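Local coordinates for DegT/DnrJ/EryC1/StrS aminotransferase (Brucella abortus 2308, PDB 4QGR), which probably works as a pyridoxal phosphate-dependent aminotransferase, moving amino groups between substrates by way of its bound cofactor, at residues I317-Y323 with I353-P357; L146-A150 with N291-Q297; V281-P285 with Y298-S302. One frame throughout, in Å; residues are numbered along the deposited sequence.

Interaction 1: residues I317-Y323 with I353-P357; sequences IPSVIYY and ILSLP
Tyr322 turns the rim of its ring to Ser355: CB of the serine lies in the ring plane at the edge, and its OG stands near that plane, 3.6 Å from Tyr322 CD2. One face of the ring carries CG1 of Val320, 3.4 Å above the plane and toward the rim, while CB of Tyr322 itself sits over the centre of one face of the Tyr323 ring. A serine suits the edge because it is small and its hydroxyl has polar partners: OG bonds to Ser299 on the adjoining strand and to a water that accepts from Tyr322 N. The backbones run antiparallel here, and Val320 and Ser355 exchange two bonds, Val320 N to Ser355 O at 3.1 Å and Ser355 N to Val320 O at 2.8 Å. Leu354 holds CG anti to its backbone N (chi1 -174°), which swings the end of the side chain in toward 317-323; CD1 then reaches Ser319 OG at 3.5 Å and also meets Ile321 CG1. At the far end Pro357, which has no N-H to offer, lays CD 3.3 Å from Pro318 O and puts CG against Ile317 CG2 (4.0 Å), the two side chains crossing at about a right angle. Ile353 meets the carbonyl O of Tyr322 with CG2. The result is a single antiparallel beta bridge that adds the 317-323 loop to strand 353-356, next to the cofactor pocket: a cis peptide precedes Tyr323, whose OH bonds to the pyridoxal phosphate-binding Gln173 and whose side chain lies about 4 Å from the bound cofactor.

Interaction 2: residues L146-A150 with N291-Q297; sequences LFGLA and NRSAWAQ
Phe147 and Gln297 set ring against aliphatic chain, the ring and amide planes standing 83° apart. The aromatic CD1 touches Gln297 CB at 3.6 Å and CG almost as closely, oblique to the ring. Chi1 of -54° carries Gln297 CG to the ring, and the bend at chi2 turns the amide away toward Tyr322, while Phe147 N bonds to the cofactor-binding Gln173. Glycine is needed next: Gly148 has backbone angles that would jam a CB against the preceding carbonyl, and that CB would also collide with Ser293 OG and the backbone N of Trp295. Ala294 N donates to Gly148 O (3.0 Å) from well above the carbonyl plane. Ser293 OG, anti to its backbone N (chi1 177°), packs on Gly148 C at 3.1 Å and accepts from Trp295 N at 2.9 Å, closing an ST turn. One water donates to both Ala150 O and Asn291 OD1; a second accepts from Ala150 N, near Asn291 OD1 and Arg292 O, though it may not serve both. The contact is buried between the loop that follows strand 137-141 and the link from strand 291-292 to strand 298-301. Helix 247-278 receives Ala294 and Trp295, and strand 353-356 touches Phe147 and Gln297.

Interaction 3: residues V281-P285 with Y298-S302; sequences VVKVP and YSIES
Lys283 and Glu301 form a single antiparallel hydrogen-bonded pair, with Lys283 N to Glu301 O and Glu301 N to Lys283 O both 3.0 Å and each donor in the carbonyl plane. Their side chains run side by side and point the same way. Lys283 is extended as far as CE and then bends at chi4 (-54°), which brings NZ to 3.6 Å from Glu301 OE2, a long salt bridge. Pro285 crosses Tyr298 at about a right angle, its CG over one ring face, 3.9 Å from the centroid, in a CH-pi contact; lacking an N-H, it can also set CD 3.3 Å from Ser299 O. Val284 lies alongside the tyrosine, its CG1 against OH, which bonds to Asn275. Val282, branched at CB, spreads its two methyls over two neighbours: CG2 meets Ile300 CD1 at 4.1 Å and CG1 touches Ser302 CB. Both charges have further partners: Lys283 pairs with Asp114, and Glu301 with Arg352 and the hydroxyl of Tyr116. Such a network probably favours the charged forms of the lysine and glutamate, so the long Lys283–Glu301 bridge is one link in a chain of alternating charges rather than an isolated pair.

From the N terminus, the 146-150 loop comes first and waits some 140 residues for its partner. Segment 281-285 follows helix 247-278, then 291-297 closes interaction 2 and 298-302 closes interaction 3, a short loop of 12 intervening residues; the two contacts therefore cross. Interaction 1 opens after both have closed, and its loop returns at 353-357. Strands 298-301 and 353-356 are neighbours in one two-stranded sheet, joined by the backbone bond of Ile300 N to Leu354 O, so interactions 1 and 3 add a segment to each outer side of it. Interaction 2 joins this C-terminal region to the loop leaving strand 137-141 of the large sheet, beside the cofactor pocket.

Interaction 1: residues I317-Y323 with I353-P357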
loop_
_atom_site.group_PDB
_atom_site.type_symbol
_atom_site.label_atom_id
_atom_site.label_comp_id
_atom_site.label_asym_id
_atom_site.label_seq_id
_atom_site.Cartn_x
_atom_site.Cartn_y
_atom_site.Cartn_z
ATOM N N ILE A 317 -31.422 -9.473 -11.313
ATOM C CA ILE A 317 -30.138 -10.149 -11.524
ATOM C C ILE A 317 -29.078 -9.088 -11.815
ATOM O O ILE A 317 -29.196 -8.363 -12.802
ATOM C CB ILE A 317 -30.240 -11.177 -12.681
ATOM C CG1 ILE A 317 -31.248 -12.274 -12.329
ATOM C CG2 ILE A 317 -28.878 -11.759 -13.006
ATOM C CD1 ILE A 317 -31.878 -12.942 -13.535
ATOM N N PRO A 318 -28.068 -8.972 -10.938
ATOM C CA PRO A 318 -26.968 -8.040 -11.209
ATOM C C PRO A 318 -26.022 -8.591 -12.261
ATOM O O PRO A 318 -25.882 -9.833 -12.399
ATOM C CB PRO A 318 -26.256 -7.956 -9.865
ATOM C CG PRO A 318 -26.474 -9.327 -9.267
ATOM C CD PRO A 318 -27.869 -9.682 -9.653
ATOM N N SER A 319 -25.398 -7.675 -13.006
ATOM C CA SER A 319 -24.358 -8.059 -13.982
ATOM C C SER A 319 -23.451 -6.858 -14.165
ATOM O O SER A 319 -23.852 -5.722 -13.895
ATOM C CB SER A 319 -24.980 -8.493 -15.293
ATOM O OG SER A 319 -25.713 -7.438 -15.943
ATOM N N VAL A 320 -22.224 -7.094 -14.625
ATOM C CA VAL A 320 -21.232 -6.015 -14.709
ATOM C C VAL A 320 -20.461 -6.155 -16.016
ATOM O O VAL A 320 -20.150 -7.253 -16.441
ATOM C CB VAL A 320 -20.214 -6.105 -13.564
ATOM C CG1 VAL A 320 -19.265 -4.891 -13.537
ATOM C CG2 VAL A 320 -20.959 -6.190 -12.261
ATOM N N ILE A 321 -20.174 -5.023 -16.643
ATOM C CA ILE A 321 -19.354 -5.007 -17.842
ATOM C C ILE A 321 -17.907 -4.802 -17.435
ATOM O O ILE A 321 -17.562 -3.753 -16.905
ATOM C CB ILE A 321 -19.780 -3.848 -18.770
ATOM C CG1 ILE A 321 -21.225 -4.036 -19.210
ATOM C CG2 ILE A 321 -18.881 -3.780 -20.003
ATOM C CD1 ILE A 321 -21.777 -2.863 -20.002
ATOM N N TYR A 322 -17.089 -5.808 -17.677
ATOM C CA TYR A 322 -15.624 -5.739 -17.580
ATOM C C TYR A 322 -15.087 -5.937 -19.023
ATOM O O TYR A 322 -15.133 -7.048 -19.527
ATOM C CB TYR A 322 -15.118 -6.874 -16.674
ATOM C CG TYR A 322 -15.518 -6.682 -15.236
ATOM C CD1 TYR A 322 -14.965 -5.649 -14.483
ATOM C CD2 TYR A 322 -16.438 -7.531 -14.622
ATOM C CE1 TYR A 322 -15.370 -5.435 -13.173
ATOM C CE2 TYR A 322 -16.817 -7.349 -13.310
ATOM C CZ TYR A 322 -16.260 -6.326 -12.580
ATOM O OH TYR A 322 -16.636 -6.157 -11.242
ATOM N N TYR A 323 -14.576 -4.911 -19.715
ATOM C CA TYR A 323 -14.268 -3.587 -19.200
ATOM C C TYR A 323 -14.893 -2.593 -20.144
ATOM O O TYR A 323 -14.978 -2.826 -21.363
ATOM C CB TYR A 323 -12.751 -3.353 -19.167
ATOM C CG TYR A 323 -12.078 -4.230 -18.161
ATOM C CD1 TYR A 323 -11.954 -3.826 -16.857
ATOM C CD2 TYR A 323 -11.566 -5.481 -18.523
ATOM C CE1 TYR A 323 -11.385 -4.649 -15.905
ATOM C CE2 TYR A 323 -10.993 -6.304 -17.583
ATOM C CZ TYR A 323 -10.887 -5.872 -16.284
ATOM O OH TYR A 323 -10.330 -6.661 -15.304
ATOM N N ILE A 353 -19.525 -7.520 -24.354
ATOM C CA ILE A 353 -19.200 -8.398 -23.208
ATOM C C ILE A 353 -20.073 -8.104 -21.987
ATOM O O ILE A 353 -20.516 -6.966 -21.774
ATOM C CB ILE A 353 -17.705 -8.286 -22.865
ATOM C CG1 ILE A 353 -17.211 -9.539 -22.129
ATOM C CG2 ILE A 353 -17.392 -6.970 -22.152
ATOM C CD1 ILE A 353 -15.701 -9.630 -22.064
ATOM N N LEU A 354 -20.310 -9.128 -21.175
ATOM C CA LEU A 354 -21.039 -8.977 -19.916
ATOM C C LEU A 354 -20.673 -10.088 -18.958
ATOM O O LEU A 354 -20.536 -11.226 -19.378
ATOM C CB LEU A 354 -22.539 -9.004 -20.200
ATOM C CG LEU A 354 -23.445 -8.699 -18.985
ATOM C CD1 LEU A 354 -23.216 -7.291 -18.450
ATOM C CD2 LEU A 354 -24.908 -8.913 -19.342
ATOM N N SER A 355 -20.433 -9.743 -17.692
ATOM C CA SER A 355 -20.143 -10.734 -16.676
ATOM C C SER A 355 -21.364 -11.024 -15.793
ATOM O O SER A 355 -22.101 -10.123 -15.427
ATOM C CB SER A 355 -18.932 -10.328 -15.835
ATOM O OG SER A 355 -17.808 -10.085 -16.686
ATOM N N LEU A 356 -21.615 -12.305 -15.545
ATOM C CA LEU A 356 -22.829 -12.787 -14.835
ATOM C C LEU A 356 -22.467 -13.174 -13.395
ATOM O O LEU A 356 -21.301 -13.415 -13.093
ATOM C CB LEU A 356 -23.374 -14.037 -15.542
ATOM C CG LEU A 356 -23.618 -13.897 -17.037
ATOM C CD1 LEU A 356 -24.223 -15.187 -17.596
ATOM C CD2 LEU A 356 -24.569 -12.714 -17.273
ATOM N N PRO A 357 -23.456 -13.263 -12.497
ATOM C CA PRO A 357 -23.161 -13.716 -11.161
ATOM C C PRO A 357 -22.336 -15.005 -11.168
ATOM O O PRO A 357 -22.626 -15.933 -11.898
ATOM C CB PRO A 357 -24.540 -13.948 -10.554
ATOM C CG PRO A 357 -25.417 -12.943 -11.280
ATOM C CD PRO A 357 -24.894 -12.969 -12.685
HETATM O O HOH W 1 -17.724 -8.375 -18.871
#

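Interaction 2: residues L146-A150 with N291-Q297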
loop_
_atom_site.group_PDB
_atom_site.type_symbol
_atom_site.label_atom_id
_atom_site.label_comp_id
_atom_site.label_asym_id
_atom_site.label_seq_id
_atom_site.Cartn_x
_atom_site.Cartn_y
_atom_site.Cartn_z
ATOM N N LEU A 146 -6.767 -13.284 -17.492
ATOM C CA LEU A 146 -7.978 -12.485 -17.320
ATOM C C LEU A 146 -9.146 -13.362 -16.919
ATOM O O LEU A 146 -9.350 -14.402 -17.483
ATOM C CB LEU A 146 -8.319 -11.660 -18.575
ATOM C CG LEU A 146 -9.251 -10.470 -18.336
ATOM C CD1 LEU A 146 -8.601 -9.430 -17.424
ATOM C CD2 LEU A 146 -9.676 -9.780 -19.622
ATOM N N PHE A 147 -9.920 -12.915 -15.951
ATOM C CA PHE A 147 -11.144 -13.613 -15.460
ATOM C C PHE A 147 -10.873 -14.964 -14.838
ATOM O O PHE A 147 -11.803 -15.720 -14.561
ATOM C CB PHE A 147 -12.251 -13.740 -16.547
ATOM C CG PHE A 147 -12.639 -12.415 -17.196
ATOM C CD1 PHE A 147 -12.701 -11.228 -16.468
ATOM C CD2 PHE A 147 -12.914 -12.367 -18.535
ATOM C CE1 PHE A 147 -13.073 -10.029 -17.077
ATOM C CE2 PHE A 147 -13.303 -11.144 -19.152
ATOM C CZ PHE A 147 -13.388 -9.976 -18.412
ATOM N N GLY A 148 -9.594 -15.251 -14.622
ATOM C CA GLY A 148 -9.186 -16.541 -14.000
ATOM C C GLY A 148 -8.576 -17.553 -14.899
ATOM O O GLY A 148 -8.107 -18.614 -14.425
ATOM N N LEU A 149 -8.513 -17.244 -16.205
ATOM C CA LEU A 149 -8.061 -18.181 -17.218
ATOM C C LEU A 149 -6.589 -17.934 -17.541
ATOM O O LEU A 149 -6.231 -16.804 -17.883
ATOM C CB LEU A 149 -8.878 -17.974 -18.485
ATOM C CG LEU A 149 -8.579 -18.889 -19.703
ATOM C CD1 LEU A 149 -8.889 -20.311 -19.328
ATOM C CD2 LEU A 149 -9.384 -18.413 -20.917
ATOM N N ALA A 150 -5.741 -18.981 -17.455
ATOM C CA ALA A 150 -4.313 -18.786 -17.657
ATOM C C ALA A 150 -4.010 -18.347 -19.096
ATOM O O ALA A 150 -4.590 -18.869 -20.069
ATOM C CB ALA A 150 -3.519 -20.051 -17.345
ATOM N N ASN A 291 -7.307 -27.125 -18.645
ATOM C CA ASN A 291 -7.401 -25.918 -17.839
ATOM C C ASN A 291 -8.493 -26.000 -16.812
ATOM O O ASN A 291 -9.558 -26.574 -17.053
ATOM C CB ASN A 291 -7.673 -24.663 -18.699
ATOM C CG ASN A 291 -6.424 -24.190 -19.453
ATOM O OD1 ASN A 291 -5.758 -23.227 -19.085
ATOM N ND2 ASN A 291 -6.092 -24.911 -20.501
ATOM N N ARG A 292 -8.216 -25.392 -15.676
ATOM C CA ARG A 292 -9.238 -24.942 -14.736
ATOM C C ARG A 292 -9.079 -23.439 -14.581
ATOM O O ARG A 292 -7.973 -22.953 -14.361
ATOM C CB ARG A 292 -9.093 -25.670 -13.397
ATOM C CG ARG A 292 -10.237 -25.367 -12.441
ATOM C CD ARG A 292 -10.092 -26.134 -11.117
ATOM N NE ARG A 292 -9.081 -25.609 -10.194
ATOM C CZ ARG A 292 -8.693 -26.219 -9.064
ATOM N NH1 ARG A 292 -9.231 -27.377 -8.698
ATOM N NH2 ARG A 292 -7.772 -25.657 -8.282
ATOM N N SER A 293 -10.174 -22.696 -14.782
ATOM C CA SER A 293 -10.171 -21.260 -14.527
ATOM C C SER A 293 -10.546 -20.977 -13.067
ATOM O O SER A 293 -11.323 -21.733 -12.445
ATOM C CB SER A 293 -11.201 -20.564 -15.447
ATOM O OG SER A 293 -11.242 -19.171 -15.125
ATOM N N ALA A 294 -9.987 -19.904 -12.494
ATOM C CA ALA A 294 -10.460 -19.433 -11.216
ATOM C C ALA A 294 -11.844 -18.778 -11.322
ATOM O O ALA A 294 -12.492 -18.604 -10.300
ATOM C CB ALA A 294 -9.491 -18.463 -10.598
ATOM N N TRP A 295 -12.323 -18.484 -12.544
ATOM C CA TRP A 295 -13.648 -17.827 -12.713
ATOM C C TRP A 295 -13.809 -16.631 -11.800
ATOM O O TRP A 295 -14.845 -16.466 -11.165
ATOM C CB TRP A 295 -14.794 -18.818 -12.506
ATOM C CG TRP A 295 -14.747 -19.923 -13.563
ATOM C CD1 TRP A 295 -14.411 -21.223 -13.369
ATOM C CD2 TRP A 295 -14.997 -19.768 -14.941
ATOM N NE1 TRP A 295 -14.450 -21.909 -14.556
ATOM C CE2 TRP A 295 -14.812 -21.023 -15.542
ATOM C CE3 TRP A 295 -15.425 -18.697 -15.736
ATOM C CZ2 TRP A 295 -14.999 -21.233 -16.898
ATOM C CZ3 TRP A 295 -15.572 -18.914 -17.120
ATOM C CH2 TRP A 295 -15.382 -20.163 -17.671
ATOM N N ALA A 296 -12.815 -15.755 -11.768
ATOM C CA ALA A 296 -12.998 -14.480 -11.121
ATOM C C ALA A 296 -14.223 -13.779 -11.663
ATOM O O ALA A 296 -14.932 -13.086 -10.926
ATOM C CB ALA A 296 -11.771 -13.636 -11.315
ATOM N N GLN A 297 -14.468 -13.935 -12.968
ATOM C CA GLN A 297 -15.708 -13.497 -13.604
ATOM C C GLN A 297 -16.130 -14.559 -14.620
ATOM O O GLN A 297 -15.269 -15.264 -15.204
ATOM C CB GLN A 297 -15.543 -12.160 -14.380
ATOM C CG GLN A 297 -14.961 -11.040 -13.525
ATOM C CD GLN A 297 -15.852 -10.544 -12.428
ATOM O OE1 GLN A 297 -17.060 -10.773 -12.458
ATOM N NE2 GLN A 297 -15.259 -9.791 -11.458
HETATM O O HOH W 2 -6.563 -21.710 -16.807
HETATM O O HOH W 3 -4.782 -21.522 -20.756
#

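Interaction 3: residues V281-P285 with Y298-S302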
loop_
_atom_site.group_PDB
_atom_site.type_symbol
_atom_site.label_atom_id
_atom_site.label_comp_id
_atom_site.label_asym_id
_atom_site.label_seq_id
_atom_site.Cartn_x
_atom_site.Cartn_y
_atom_site.Cartn_z
ATOM N N VAL A 281 -27.283 -19.324 -27.498
ATOM C CA VAL A 281 -27.866 -17.985 -27.561
ATOM C C VAL A 281 -26.844 -16.854 -27.323
ATOM O O VAL A 281 -27.092 -15.722 -27.714
ATOM C CB VAL A 281 -29.039 -17.804 -26.572
ATOM C CG1 VAL A 281 -30.246 -18.618 -27.000
ATOM C CG2 VAL A 281 -28.636 -18.149 -25.137
ATOM N N VAL A 282 -25.724 -17.144 -26.653
ATOM C CA VAL A 282 -24.671 -16.164 -26.470
ATOM C C VAL A 282 -23.314 -16.851 -26.620
ATOM O O VAL A 282 -23.235 -18.064 -26.643
ATOM C CB VAL A 282 -24.721 -15.462 -25.084
ATOM C CG1 VAL A 282 -25.957 -14.579 -24.965
ATOM C CG2 VAL A 282 -24.629 -16.447 -23.935
ATOM N N LYS A 283 -22.257 -16.055 -26.700
ATOM C CA LYS A 283 -20.928 -16.588 -26.790
ATOM C C LYS A 283 -20.426 -16.860 -25.385
ATOM O O LYS A 283 -20.386 -15.962 -24.557
ATOM C CB LYS A 283 -20.037 -15.618 -27.549
ATOM C CG LYS A 283 -18.601 -16.050 -27.731
ATOM C CD LYS A 283 -17.951 -15.220 -28.844
ATOM C CE LYS A 283 -16.557 -15.692 -29.193
ATOM N NZ LYS A 283 -15.731 -15.740 -27.979
ATOM N N VAL A 284 -20.051 -18.105 -25.124
ATOM C CA VAL A 284 -19.705 -18.530 -23.772
ATOM C C VAL A 284 -18.187 -18.737 -23.651
ATOM O O VAL A 284 -17.509 -19.040 -24.628
ATOM C CB VAL A 284 -20.476 -19.797 -23.303
ATOM C CG1 VAL A 284 -21.982 -19.554 -23.284
ATOM C CG2 VAL A 284 -20.153 -21.013 -24.154
ATOM N N PRO A 285 -17.659 -18.550 -22.446
ATOM C CA PRO A 285 -16.242 -18.741 -22.203
ATOM C C PRO A 285 -15.877 -20.233 -22.072
ATOM O O PRO A 285 -15.827 -20.788 -20.987
ATOM C CB PRO A 285 -16.030 -17.959 -20.899
ATOM C CG PRO A 285 -17.339 -18.117 -20.159
ATOM C CD PRO A 285 -18.377 -18.048 -21.241
ATOM N N TYR A 298 -17.433 -14.609 -14.883
ATOM C CA TYR A 298 -18.021 -15.490 -15.893
ATOM C C TYR A 298 -18.538 -14.546 -16.973
ATOM O O TYR A 298 -19.545 -13.862 -16.785
ATOM C CB TYR A 298 -19.129 -16.357 -15.327
ATOM C CG TYR A 298 -19.715 -17.243 -16.422
ATOM C CD1 TYR A 298 -20.756 -16.779 -17.235
ATOM C CD2 TYR A 298 -19.142 -18.446 -16.732
ATOM C CE1 TYR A 298 -21.260 -17.567 -18.290
ATOM C CE2 TYR A 298 -19.631 -19.234 -17.794
ATOM C CZ TYR A 298 -20.669 -18.766 -18.577
ATOM O OH TYR A 298 -21.176 -19.530 -19.621
ATOM N N SER A 299 -17.779 -14.442 -18.064
ATOM C CA SER A 299 -17.984 -13.415 -19.059
ATOM C C SER A 299 -18.453 -13.986 -20.399
ATOM O O SER A 299 -17.736 -14.799 -21.020
ATOM C CB SER A 299 -16.699 -12.628 -19.251
ATOM O OG SER A 299 -16.320 -11.930 -18.049
ATOM N N ILE A 300 -19.600 -13.484 -20.848
ATOM C CA ILE A 300 -20.246 -13.869 -22.103
ATOM C C ILE A 300 -20.198 -12.695 -23.072
ATOM O O ILE A 300 -19.862 -11.588 -22.677
ATOM C CB ILE A 300 -21.713 -14.288 -21.905
ATOM C CG1 ILE A 300 -22.533 -13.127 -21.338
ATOM C CG2 ILE A 300 -21.736 -15.507 -21.010
ATOM C CD1 ILE A 300 -24.010 -13.202 -21.532
ATOM N N GLU A 301 -20.517 -12.939 -24.333
ATOM C CA GLU A 301 -20.794 -11.857 -25.262
ATOM C C GLU A 301 -22.179 -12.046 -25.824
ATOM O O GLU A 301 -22.577 -13.151 -26.137
ATOM C CB GLU A 301 -19.774 -11.785 -26.395
ATOM C CG GLU A 301 -18.346 -11.587 -25.937
ATOM C CD GLU A 301 -17.344 -11.869 -27.040
ATOM O OE1 GLU A 301 -17.624 -11.533 -28.192
ATOM O OE2 GLU A 301 -16.289 -12.430 -26.751
ATOM N N SER A 302 -22.914 -10.960 -25.969
ATOM C CA SER A 302 -24.286 -11.009 -26.446
ATOM C C SER A 302 -24.594 -9.923 -27.458
ATOM O O SER A 302 -24.104 -8.814 -27.324
ATOM C CB SER A 302 -25.224 -10.835 -25.248
ATOM O OG SER A 302 -26.576 -10.820 -25.640
HETATM O O HOH W 4 -17.073 -15.643 -23.708
#